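Side-chain contact in ERPC (Borrelia burgdorferi, PDB 4BXM), which is an outer surface lipoprotein of the Lyme disease spirochaete that probably recruits the complement regulator factor H: residues 36-41 / 143-148. Sequence-based numbering, arbitrary orientation.
Sequences ADLGDL and VEYAIL
In the antiparallel sheet of this Borrelia outer surface protein E family member, strands 35-45 and 142-148 both flank strand 21-29, and L38, L41, Y145 and I147 meet across that intervening strand on one face of the sheet. The backbone spacing fits next-but-one strands: the CA atoms of L38 and Y145 are 9.1 Å apart, those of L41 and I147 8.9 Å, and no hydrogen bond joins the two segments. Both touches join carbon to carbon, and together the segments bury 109 Å².

In the first, L38 sends CD2 to the edge of the Y145 ring, near its plane, and CD2 lies 4.0 Å from CE1. Y145 has chi1 -71°, placing CG anti to the carbonyl carbon, and although its CB does not point at strand 35-45 the ring end comes nearer to it. F71 packs edge-to-face with the same ring, F130 meets it with planes inclined by about 25°, and Y145 OH is hydrogen-bonded to E103 OE1. L38 is also half of a classic beta bulge, since L38 and G39 both pair with I26 of the middle strand. Beyond the bulge, CB of L41 and CB of I147 each point toward the other segment. Their side chains cross at about a right angle, touching through terminal methyls: L41 CD2 stands 3.8 Å from I147 CD1.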
# COMPACT_ATOMS: atom_id res chain seq x y z
N ALA A 36 7.04 0.66 -12.27
CA ALA A 36 8.41 0.48 -11.71
C ALA A 36 8.31 -0.27 -10.37
O ALA A 36 7.28 -0.16 -9.68
CB ALA A 36 9.05 1.83 -11.47
N ASP A 37 9.35 -1.03 -10.01
CA ASP A 37 9.40 -1.67 -8.69
C ASP A 37 9.66 -0.50 -7.75
O ASP A 37 10.58 0.27 -8.02
CB ASP A 37 10.58 -2.62 -8.59
CG ASP A 37 10.52 -3.71 -9.59
OD1 ASP A 37 9.42 -4.23 -9.87
OD2 ASP A 37 11.60 -4.05 -10.11
N LEU A 38 8.88 -0.31 -6.68
CA LEU A 38 9.18 0.80 -5.76
C LEU A 38 9.98 0.39 -4.51
O LEU A 38 10.99 1.02 -4.14
CB LEU A 38 7.91 1.54 -5.37
CG LEU A 38 8.09 2.71 -4.39
CD1 LEU A 38 8.98 3.81 -4.96
CD2 LEU A 38 6.75 3.26 -3.89
N GLY A 39 9.52 -0.65 -3.82
CA GLY A 39 10.17 -1.08 -2.60
C GLY A 39 9.37 -2.18 -1.95
O GLY A 39 8.67 -3.01 -2.63
N ASP A 40 9.46 -2.18 -0.63
CA ASP A 40 8.70 -3.09 0.19
C ASP A 40 7.51 -2.45 0.89
O ASP A 40 7.64 -1.37 1.43
CB ASP A 40 9.61 -3.63 1.29
CG ASP A 40 10.63 -4.66 0.75
OD1 ASP A 40 10.43 -5.20 -0.37
OD2 ASP A 40 11.55 -4.99 1.50
N LEU A 41 6.39 -3.18 0.96
CA LEU A 41 5.30 -2.84 1.84
C LEU A 41 5.25 -3.85 2.98
O LEU A 41 5.04 -5.04 2.78
CB LEU A 41 3.94 -2.77 1.10
CG LEU A 41 2.75 -2.25 1.93
CD1 LEU A 41 2.85 -0.77 2.15
CD2 LEU A 41 1.42 -2.52 1.24
N VAL A 143 -1.16 8.67 -8.40
CA VAL A 143 -0.27 7.50 -8.39
C VAL A 143 -1.09 6.21 -8.35
O VAL A 143 -2.22 6.14 -7.79
CB VAL A 143 0.65 7.66 -7.14
CG1 VAL A 143 -0.13 7.16 -5.93
CG2 VAL A 143 1.97 6.92 -7.24
N GLU A 144 -0.57 5.17 -8.93
CA GLU A 144 -1.25 3.90 -8.88
C GLU A 144 -0.26 2.87 -8.35
O GLU A 144 0.94 2.95 -8.64
CB GLU A 144 -1.76 3.51 -10.25
CG GLU A 144 -2.73 2.32 -10.25
CD GLU A 144 -3.07 1.81 -11.64
OE1 GLU A 144 -2.88 2.60 -12.60
OE2 GLU A 144 -3.54 0.63 -11.78
N TYR A 145 -0.74 1.90 -7.59
CA TYR A 145 0.15 0.97 -6.95
C TYR A 145 -0.25 -0.42 -7.38
O TYR A 145 -1.41 -0.66 -7.63
CB TYR A 145 0.15 1.07 -5.39
CG TYR A 145 0.80 2.31 -4.87
CD1 TYR A 145 2.16 2.37 -4.68
CD2 TYR A 145 0.05 3.42 -4.55
CE1 TYR A 145 2.78 3.53 -4.24
CE2 TYR A 145 0.65 4.55 -4.05
CZ TYR A 145 2.02 4.61 -3.89
OH TYR A 145 2.68 5.75 -3.47
N ALA A 146 0.71 -1.34 -7.39
CA ALA A 146 0.42 -2.77 -7.59
C ALA A 146 1.29 -3.70 -6.77
O ALA A 146 2.48 -3.43 -6.46
CB ALA A 146 0.52 -3.13 -9.08
N ILE A 147 0.65 -4.79 -6.39
CA ILE A 147 1.27 -5.79 -5.52
C ILE A 147 0.86 -7.15 -6.02
O ILE A 147 -0.31 -7.41 -6.24
CB ILE A 147 0.76 -5.72 -4.04
CG1 ILE A 147 1.22 -4.44 -3.39
CG2 ILE A 147 1.29 -6.92 -3.29
CD1 ILE A 147 0.44 -3.95 -2.18
N LEU A 148 1.79 -8.08 -6.07
CA LEU A 148 1.43 -9.41 -6.54
C LEU A 148 0.31 -10.09 -5.75
O LEU A 148 0.30 -10.22 -4.55
CB LEU A 148 2.69 -10.31 -6.57
CG LEU A 148 2.64 -11.59 -7.40
CD1 LEU A 148 2.40 -11.29 -8.89
CD2 LEU A 148 3.96 -12.32 -7.21